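Local structure of methyltransferase (Pyrococcus horikoshii, 1IXK) at residues V267-L272 with A310-L315; V112-K117 with G239-Y244; V257-L262 with E289-A294. The protein probably methylates cytosine at C5 in RNA, most likely tRNA, with S-adenosyl-L-methionine as methyl donor. All coordinates share one frame; numbering follows the deposited sequence.

Interaction 1: residues V267-L272 with A310-L315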
loop_
_atom_site.group_PDB
_atom_site.type_symbol
_atom_site.label_atom_id
_atom_site.label_comp_id
_atom_site.label_asym_id
_atom_site.label_seq_id
_atom_site.Cartn_x
_atom_site.Cartn_y
_atom_site.Cartn_z
ATOM N N VAL A 267 -19.482 -6.913 -6.471
ATOM C CA VAL A 267 -18.784 -5.736 -5.968
ATOM C C VAL A 267 -18.760 -4.607 -6.992
ATOM O O VAL A 267 -19.050 -4.812 -8.171
ATOM C CB VAL A 267 -17.316 -6.066 -5.609
ATOM C CG1 VAL A 267 -17.269 -7.179 -4.565
ATOM C CG2 VAL A 267 -16.551 -6.473 -6.870
ATOM N N GLU A 268 -18.398 -3.416 -6.526
ATOM C CA GLU A 268 -18.304 -2.244 -7.381
ATOM C C GLU A 268 -17.112 -1.432 -6.874
ATOM O O GLU A 268 -16.748 -1.524 -5.704
ATOM C CB GLU A 268 -19.575 -1.397 -7.282
ATOM C CG GLU A 268 -19.770 -0.737 -5.924
ATOM C CD GLU A 268 -21.139 -0.097 -5.768
ATOM O OE1 GLU A 268 -21.908 -0.075 -6.751
ATOM O OE2 GLU A 268 -21.448 0.386 -4.661
ATOM N N LEU A 269 -16.500 -0.647 -7.749
ATOM C CA LEU A 269 -15.367 0.166 -7.332
ATOM C C LEU A 269 -15.833 1.556 -6.921
ATOM O O LEU A 269 -16.794 2.085 -7.482
ATOM C CB LEU A 269 -14.347 0.285 -8.466
ATOM C CG LEU A 269 -13.676 -1.002 -8.957
ATOM C CD1 LEU A 269 -12.635 -0.650 -10.002
ATOM C CD2 LEU A 269 -13.032 -1.746 -7.796
ATOM N N LEU A 270 -15.162 2.135 -5.929
ATOM C CA LEU A 270 -15.491 3.476 -5.465
ATOM C C LEU A 270 -14.353 4.404 -5.886
ATOM O O LEU A 270 -13.198 3.983 -5.983
ATOM C CB LEU A 270 -15.660 3.500 -3.942
ATOM C CG LEU A 270 -16.747 2.578 -3.373
ATOM C CD1 LEU A 270 -16.776 2.699 -1.858
ATOM C CD2 LEU A 270 -18.106 2.942 -3.963
ATOM N N PRO A 271 -14.669 5.683 -6.149
ATOM C CA PRO A 271 -13.676 6.677 -6.570
ATOM C C PRO A 271 -12.576 6.952 -5.551
ATOM O O PRO A 271 -12.835 7.022 -4.353
ATOM C CB PRO A 271 -14.522 7.929 -6.821
ATOM C CG PRO A 271 -15.864 7.383 -7.166
ATOM C CD PRO A 271 -16.026 6.256 -6.183
ATOM N N LEU A 272 -11.351 7.091 -6.049
ATOM C CA LEU A 272 -10.187 7.415 -5.227
ATOM C C LEU A 272 -9.609 8.682 -5.843
ATOM O O LEU A 272 -9.569 8.821 -7.065
ATOM C CB LEU A 272 -9.160 6.284 -5.253
ATOM C CG LEU A 272 -9.561 5.060 -4.426
ATOM C CD1 LEU A 272 -8.557 3.938 -4.650
ATOM C CD2 LEU A 272 -9.630 5.432 -2.953
ATOM N N ALA A 310 -7.051 0.088 -5.290
ATOM C CA ALA A 310 -8.454 0.068 -5.689
ATOM C C ALA A 310 -9.330 -0.036 -4.451
ATOM O O ALA A 310 -9.000 -0.754 -3.505
ATOM C CB ALA A 310 -8.728 -1.107 -6.616
ATOM N N LYS A 311 -10.451 0.682 -4.459
ATOM C CA LYS A 311 -11.372 0.658 -3.330
ATOM C C LYS A 311 -12.632 -0.077 -3.768
ATOM O O LYS A 311 -13.367 0.380 -4.649
ATOM C CB LYS A 311 -11.700 2.086 -2.890
ATOM C CG LYS A 311 -12.555 2.162 -1.644
ATOM C CD LYS A 311 -12.522 3.575 -1.079
ATOM C CE LYS A 311 -13.388 3.695 0.155
ATOM N NZ LYS A 311 -13.079 4.951 0.903
ATOM N N ILE A 312 -12.881 -1.210 -3.132
ATOM C CA ILE A 312 -14.011 -2.065 -3.478
ATOM C C ILE A 312 -15.142 -2.088 -2.450
ATOM O O ILE A 312 -14.897 -2.235 -1.256
ATOM C CB ILE A 312 -13.506 -3.518 -3.674
ATOM C CG1 ILE A 312 -12.399 -3.537 -4.729
ATOM C CG2 ILE A 312 -14.653 -4.432 -4.053
ATOM C CD1 ILE A 312 -11.699 -4.890 -4.874
ATOM N N ARG A 313 -16.378 -1.937 -2.921
ATOM C CA ARG A 313 -17.542 -2.004 -2.039
ATOM C C ARG A 313 -18.323 -3.277 -2.388
ATOM O O ARG A 313 -18.585 -3.545 -3.559
ATOM C CB ARG A 313 -18.451 -0.779 -2.221
ATOM C CG ARG A 313 -19.679 -0.827 -1.315
ATOM C CD ARG A 313 -20.564 0.417 -1.421
ATOM N NE ARG A 313 -21.772 0.234 -0.619
ATOM C CZ ARG A 313 -22.914 -0.276 -1.075
ATOM N NH1 ARG A 313 -23.030 -0.647 -2.341
ATOM N NH2 ARG A 313 -23.932 -0.454 -0.248
ATOM N N LYS A 314 -18.681 -4.062 -1.375
ATOM C CA LYS A 314 -19.426 -5.297 -1.598
ATOM C C LYS A 314 -20.907 -4.962 -1.670
ATOM O O LYS A 314 -21.437 -4.272 -0.806
ATOM C CB LYS A 314 -19.161 -6.292 -0.464
ATOM C CG LYS A 314 -19.817 -7.658 -0.627
ATOM C CD LYS A 314 -19.304 -8.625 0.449
ATOM C CE LYS A 314 -19.961 -9.997 0.360
ATOM N NZ LYS A 314 -19.418 -10.935 1.401
ATOM N N LEU A 315 -21.561 -5.452 -2.717
ATOM C CA LEU A 315 -22.982 -5.193 -2.953
ATOM C C LEU A 315 -23.919 -6.077 -2.136
ATOM O O LEU A 315 -24.818 -5.515 -1.479
ATOM C CB LEU A 315 -23.287 -5.364 -4.444
ATOM C CG LEU A 315 -22.833 -4.250 -5.395
ATOM C CD1 LEU A 315 -21.474 -3.702 -4.989
ATOM C CD2 LEU A 315 -22.802 -4.800 -6.806
ATOM O OXT LEU A 315 -23.754 -7.314 -2.176
HETATM O O HOH W 1 -11.151 2.434 -6.594
#
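Glu268 and Arg313 are joined three times over. Their backbones exchange two hydrogen bonds, Glu268 N to Arg313 O at 3.0 Å and Arg313 N to Glu268 O at 2.8 Å, the latter almost straight at 178°. Their side chains run side by side on one face of the sheet and end in a salt bridge, Arg313 NH1 to Glu268 OE2 at 3.0 Å. NH1 comes from above the carboxylate plane, and the two flat groups are turned 42° apart. With its CG between the backbone N and the carbonyl carbon (chi1 68°), Glu268 also lays CG 3.5 Å from Leu315 CD1. Cut back to alanine, this position would probably leave the guanidinium without its carboxylate mate and take away part of the packing on Leu315 CD1. Further along, Leu270 N donates to Lys311 O at 2.8 Å, and a water bridges Leu270 O and Lys311 N. The opposite face is greasy: Val267 CB presses on Ile312 CG2 at a tight 3.5 Å, and Leu269 CD2 meets Ile312 CG1 at 3.6 Å. Leu262 of helix 255-264 packs against Val267 and Leu269 there. This antiparallel pair is thus two-sided, mostly apolar where Val267, Leu269 and Ile312 gather and carrying the Glu268-Arg313 salt bridge on the other face, which suits a strand at the margin of the sheet.

Interaction 2: residues V112-K117 with G239-Y244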
loop_
_atom_site.group_PDB
_atom_site.type_symbol
_atom_site.label_atom_id
_atom_site.label_comp_id
_atom_site.label_asym_id
_atom_site.label_seq_id
_atom_site.Cartn_x
_atom_site.Cartn_y
_atom_site.Cartn_z
ATOM N N VAL A 112 -5.592 5.048 4.778
ATOM C CA VAL A 112 -6.390 6.264 4.671
ATOM C C VAL A 112 -7.561 6.050 3.710
ATOM O O VAL A 112 -8.687 6.460 3.990
ATOM C CB VAL A 112 -5.522 7.453 4.192
ATOM C CG1 VAL A 112 -6.381 8.698 4.023
ATOM C CG2 VAL A 112 -4.409 7.721 5.207
ATOM N N ALA A 113 -7.295 5.402 2.583
ATOM C CA ALA A 113 -8.351 5.126 1.610
ATOM C C ALA A 113 -9.430 4.227 2.221
ATOM O O ALA A 113 -10.620 4.423 1.970
ATOM C CB ALA A 113 -7.762 4.463 0.357
ATOM N N LEU A 114 -9.021 3.242 3.020
ATOM C CA LEU A 114 -9.984 2.332 3.644
ATOM C C LEU A 114 -10.865 3.110 4.615
ATOM O O LEU A 114 -12.035 2.777 4.819
ATOM C CB LEU A 114 -9.265 1.196 4.377
ATOM C CG LEU A 114 -10.181 0.089 4.915
ATOM C CD1 LEU A 114 -11.018 -0.495 3.774
ATOM C CD2 LEU A 114 -9.337 -1.005 5.562
ATOM N N ASP A 115 -10.285 4.137 5.227
ATOM C CA ASP A 115 -11.008 5.018 6.144
ATOM C C ASP A 115 -11.784 4.290 7.239
ATOM O O ASP A 115 -12.992 4.482 7.375
ATOM C CB ASP A 115 -11.974 5.886 5.328
ATOM C CG ASP A 115 -12.471 7.101 6.088
ATOM O OD1 ASP A 115 -13.542 7.624 5.707
ATOM O OD2 ASP A 115 -11.798 7.547 7.044
ATOM N N PRO A 116 -11.105 3.445 8.033
ATOM C CA PRO A 116 -11.759 2.703 9.119
ATOM C C PRO A 116 -12.314 3.699 10.138
ATOM O O PRO A 116 -11.687 4.718 10.404
ATOM C CB PRO A 116 -10.616 1.887 9.730
ATOM C CG PRO A 116 -9.589 1.829 8.661
ATOM C CD PRO A 116 -9.660 3.171 8.008
ATOM N N LYS A 117 -13.474 3.405 10.714
ATOM C CA LYS A 117 -14.070 4.301 11.702
ATOM C C LYS A 117 -14.033 3.701 13.102
ATOM O O LYS A 117 -14.010 2.485 13.268
ATOM C CB LYS A 117 -15.529 4.603 11.337
ATOM C CG LYS A 117 -15.709 5.301 10.004
ATOM C CD LYS A 117 -14.976 6.630 9.981
ATOM C CE LYS A 117 -15.222 7.369 8.675
ATOM N NZ LYS A 117 -14.490 8.667 8.645
ATOM N N GLY A 239 -22.075 -4.343 1.803
ATOM C CA GLY A 239 -21.911 -2.916 1.994
ATOM C C GLY A 239 -20.542 -2.614 2.578
ATOM O O GLY A 239 -20.178 -1.452 2.750
ATOM N N GLY A 240 -19.784 -3.667 2.881
ATOM C CA GLY A 240 -18.452 -3.504 3.444
ATOM C C GLY A 240 -17.443 -3.034 2.411
ATOM O O GLY A 240 -17.682 -3.146 1.207
ATOM N N ILE A 241 -16.304 -2.525 2.878
ATOM C CA ILE A 241 -15.268 -2.013 1.987
ATOM C C ILE A 241 -13.949 -2.766 2.105
ATOM O O ILE A 241 -13.505 -3.100 3.210
ATOM C CB ILE A 241 -14.966 -0.522 2.290
ATOM C CG1 ILE A 241 -16.262 0.293 2.287
ATOM C CG2 ILE A 241 -13.953 0.030 1.273
ATOM C CD1 ILE A 241 -16.953 0.364 0.951
ATOM N N LEU A 242 -13.322 -3.030 0.964
ATOM C CA LEU A 242 -12.022 -3.687 0.945
ATOM C C LEU A 242 -11.113 -2.841 0.071
ATOM O O LEU A 242 -11.501 -2.428 -1.025
ATOM C CB LEU A 242 -12.116 -5.110 0.373
ATOM C CG LEU A 242 -10.796 -5.907 0.360
ATOM C CD1 LEU A 242 -11.087 -7.395 0.481
ATOM C CD2 LEU A 242 -9.997 -5.607 -0.903
ATOM N N VAL A 243 -9.919 -2.543 0.567
ATOM C CA VAL A 243 -8.974 -1.774 -0.220
ATOM C C VAL A 243 -7.863 -2.730 -0.607
ATOM O O VAL A 243 -7.279 -3.406 0.242
ATOM C CB VAL A 243 -8.410 -0.562 0.559
ATOM C CG1 VAL A 243 -7.180 -0.012 -0.156
ATOM C CG2 VAL A 243 -9.475 0.520 0.645
ATOM N N TYR A 244 -7.618 -2.795 -1.906
ATOM C CA TYR A 244 -6.622 -3.664 -2.503
ATOM C C TYR A 244 -5.467 -2.828 -3.019
ATOM O O TYR A 244 -5.674 -1.863 -3.750
ATOM C CB TYR A 244 -7.276 -4.428 -3.657
ATOM C CG TYR A 244 -6.356 -5.315 -4.465
ATOM C CD1 TYR A 244 -5.549 -4.792 -5.476
ATOM C CD2 TYR A 244 -6.323 -6.687 -4.240
ATOM C CE1 TYR A 244 -4.736 -5.622 -6.253
ATOM C CE2 TYR A 244 -5.513 -7.526 -5.002
ATOM C CZ TYR A 244 -4.728 -6.991 -6.006
ATOM O OH TYR A 244 -3.960 -7.836 -6.773
#
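Leu114 turns its CG anti to the backbone N (chi1 -173°), and a chi2 of 56° then carries CD1 over to strand 240-244. In Val243 CG1 is likewise anti to the backbone N (chi1 165°), which puts CG2 beside that N and facing the end of the helix. The two branches meet, Leu114 CD1 lying 3.6 Å from Val243 CG2. That same valine methyl also sits 3.5 Å from Leu114 CA, close against the helix backbone, with Ala113 CB a looser neighbour at 4.3 Å. Leu114 CD1 reaches two residues back along the strand as well, to Ile241 CG2 at 3.9 Å, and it rests 3.6 Å from Ile241 O. Ile309 of the neighbouring strand 307-314 borders Ala113 and Val243, while Leu136 of helix 131-139 packs on Leu114. Val243 lies about 7 Å, side chain to side chain, from Asp194, a predicted S-adenosyl-L-methionine ligand. No hydrogen bond links the two segments, so the end of helix 105-114 is held to this central strand by buried aliphatic packing, close to the probable cofactor site of the Rossmann-like methyltransferase domain.

Interaction 3: residues V257-L262 with E289-A294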
loop_
_atom_site.group_PDB
_atom_site.type_symbol
_atom_site.label_atom_id
_atom_site.label_comp_id
_atom_site.label_asym_id
_atom_site.label_seq_id
_atom_site.Cartn_x
_atom_site.Cartn_y
_atom_site.Cartn_z
ATOM N N VAL A 257 -6.578 -8.443 -11.847
ATOM C CA VAL A 257 -7.165 -9.021 -10.647
ATOM C C VAL A 257 -8.458 -8.294 -10.312
ATOM O O VAL A 257 -9.455 -8.920 -9.939
ATOM C CB VAL A 257 -6.202 -8.920 -9.448
ATOM C CG1 VAL A 257 -6.877 -9.446 -8.186
ATOM C CG2 VAL A 257 -4.934 -9.704 -9.738
ATOM N N ILE A 258 -8.440 -6.969 -10.446
ATOM C CA ILE A 258 -9.630 -6.169 -10.162
ATOM C C ILE A 258 -10.745 -6.476 -11.173
ATOM O O ILE A 258 -11.909 -6.591 -10.792
ATOM C CB ILE A 258 -9.300 -4.656 -10.170
ATOM C CG1 ILE A 258 -8.252 -4.360 -9.091
ATOM C CG2 ILE A 258 -10.552 -3.831 -9.878
ATOM C CD1 ILE A 258 -8.631 -4.892 -7.731
ATOM N N GLN A 259 -10.395 -6.607 -12.450
ATOM C CA GLN A 259 -11.406 -6.929 -13.456
ATOM C C GLN A 259 -12.014 -8.292 -13.125
ATOM O O GLN A 259 -13.229 -8.494 -13.228
ATOM C CB GLN A 259 -10.799 -6.982 -14.858
ATOM C CG GLN A 259 -11.843 -7.288 -15.932
ATOM C CD GLN A 259 -12.856 -6.168 -16.088
ATOM O OE1 GLN A 259 -12.518 -5.076 -16.523
ATOM N NE2 GLN A 259 -14.100 -6.435 -15.723
ATOM N N TRP A 260 -11.160 -9.230 -12.731
ATOM C CA TRP A 260 -11.627 -10.559 -12.375
ATOM C C TRP A 260 -12.609 -10.463 -11.212
ATOM O O TRP A 260 -13.653 -11.108 -11.219
ATOM C CB TRP A 260 -10.451 -11.459 -11.984
ATOM C CG TRP A 260 -10.898 -12.759 -11.398
ATOM C CD1 TRP A 260 -11.533 -13.783 -12.050
ATOM C CD2 TRP A 260 -10.785 -13.163 -10.033
ATOM N NE1 TRP A 260 -11.823 -14.801 -11.170
ATOM C CE2 TRP A 260 -11.374 -14.447 -9.924
ATOM C CE3 TRP A 260 -10.244 -12.568 -8.884
ATOM C CZ2 TRP A 260 -11.435 -15.143 -8.716
ATOM C CZ3 TRP A 260 -10.305 -13.261 -7.680
ATOM C CH2 TRP A 260 -10.897 -14.536 -7.607
ATOM N N ALA A 261 -12.282 -9.646 -10.215
ATOM C CA ALA A 261 -13.158 -9.489 -9.056
ATOM C C ALA A 261 -14.511 -8.907 -9.460
ATOM O O ALA A 261 -15.553 -9.347 -8.976
ATOM C CB ALA A 261 -12.496 -8.594 -8.015
ATOM N N LEU A 262 -14.490 -7.910 -10.340
ATOM C CA LEU A 262 -15.723 -7.285 -10.802
ATOM C C LEU A 262 -16.576 -8.301 -11.565
ATOM O O LEU A 262 -17.802 -8.276 -11.474
ATOM C CB LEU A 262 -15.408 -6.091 -11.713
ATOM C CG LEU A 262 -14.761 -4.851 -11.083
ATOM C CD1 LEU A 262 -14.296 -3.908 -12.185
ATOM C CD2 LEU A 262 -15.752 -4.158 -10.165
ATOM N N GLU A 289 -14.524 0.324 -17.920
ATOM C CA GLU A 289 -14.236 1.733 -17.682
ATOM C C GLU A 289 -14.224 1.974 -16.173
ATOM O O GLU A 289 -13.543 2.871 -15.683
ATOM C CB GLU A 289 -15.305 2.607 -18.351
ATOM C CG GLU A 289 -15.197 4.108 -18.074
ATOM C CD GLU A 289 -14.030 4.788 -18.779
ATOM O OE1 GLU A 289 -13.325 4.132 -19.571
ATOM O OE2 GLU A 289 -13.823 5.999 -18.544
ATOM N N GLU A 290 -14.979 1.162 -15.443
ATOM C CA GLU A 290 -15.064 1.273 -13.988
ATOM C C GLU A 290 -13.683 1.176 -13.322
ATOM O O GLU A 290 -13.463 1.725 -12.239
ATOM C CB GLU A 290 -16.013 0.188 -13.449
ATOM C CG GLU A 290 -15.969 -0.047 -11.947
ATOM C CD GLU A 290 -17.170 -0.848 -11.438
ATOM O OE1 GLU A 290 -17.599 -1.802 -12.129
ATOM O OE2 GLU A 290 -17.681 -0.525 -10.343
ATOM N N ILE A 291 -12.756 0.499 -13.986
ATOM C CA ILE A 291 -11.396 0.339 -13.472
ATOM C C ILE A 291 -10.693 1.690 -13.307
ATOM O O ILE A 291 -9.734 1.804 -12.547
ATOM C CB ILE A 291 -10.556 -0.568 -14.405
ATOM C CG1 ILE A 291 -11.149 -1.977 -14.424
ATOM C CG2 ILE A 291 -9.106 -0.637 -13.930
ATOM C CD1 ILE A 291 -11.099 -2.674 -13.090
ATOM N N LYS A 292 -11.161 2.719 -14.012
ATOM C CA LYS A 292 -10.535 4.032 -13.872
ATOM C C LYS A 292 -10.728 4.616 -12.472
ATOM O O LYS A 292 -10.135 5.645 -12.137
ATOM C CB LYS A 292 -11.048 5.009 -14.936
ATOM C CG LYS A 292 -10.550 4.656 -16.324
ATOM C CD LYS A 292 -10.551 5.837 -17.270
ATOM C CE LYS A 292 -9.978 5.437 -18.623
ATOM N NZ LYS A 292 -9.896 6.599 -19.550
ATOM N N ASN A 293 -11.553 3.961 -11.658
ATOM C CA ASN A 293 -11.767 4.390 -10.275
ATOM C C ASN A 293 -10.520 3.997 -9.479
ATOM O O ASN A 293 -10.207 4.592 -8.442
ATOM C CB ASN A 293 -13.000 3.707 -9.671
ATOM C CG ASN A 293 -14.298 4.413 -10.032
ATOM O OD1 ASN A 293 -14.542 5.535 -9.600
ATOM N ND2 ASN A 293 -15.134 3.755 -10.827
ATOM N N ALA A 294 -9.815 2.980 -9.977
ATOM C CA ALA A 294 -8.579 2.507 -9.353
ATOM C C ALA A 294 -7.475 3.496 -9.719
ATOM O O ALA A 294 -7.581 4.195 -10.726
ATOM C CB ALA A 294 -8.233 1.112 -9.867
#
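Ile291 inserts its CD1 methyl between Ile258 and Leu262, one helical turn apart on helix 255-264. CD1 is 3.5 Å from Ile258 CG2, tighter than a usual van der Waals contact, and equally 3.5 Å from Leu262 CD1. Its CG1 lies beside its own backbone N (chi1 -64°), and a second bend at chi2 (-64°) points the methyl at the helix. Gln259 crosses Ile291 at about a right angle, with OE1 4.0 Å from Ile291 CG1. That amide is anchored at both ends, OE1 by Ser288 N and NE2 by Asp263 OD1. Glu290 lies against Leu262 as well, OE1 coming within 3.6 Å of Leu262 CD2; its other oxygen, OE2, accepts a hydrogen bond from Leu269 N of the next strand and so fixes where the carboxylate lies.

Behind this first shell, the 3-10 turn is stiffened by Glu290 O, which accepts from both Asn293 N and Asn293 ND2. Asn293 ND2 approaches Glu290 O at 3.0 Å, in the carbonyl plane and on a lone pair. Beyond it Ala294 and Ile258 both touch Phe308 and Ala310 of strand 307-314. The contact lies away from the predicted cofactor site. It seats the 3-10 segment leading into strand 295-297 on helix 255-264, which packs on the sheet of this α/β, class I-like methyltransferase domain.

Overall arrangement
Interaction 2 closes before the others open, while the segments of interactions 1 and 3 alternate along the chain. All three lie in the methyltransferase-family domain and gather round strand 307-314. That strand pairs antiparallel with 240-246 from interaction 2 and with 267-270 from interaction 1, whereas helix 255-264 of interaction 3 connects these two partners in sequence. The centre of interaction 1 is about 9 Å from each of the other two centres, which are about 16 Å apart. Direct links tie them: Lys311 NZ to Ala113 O, Leu269 N to Glu290 OE2, and Tyr244 against Ile258. Together they carry the packing continuously from near the predicted cofactor site to the outer part of the sheet.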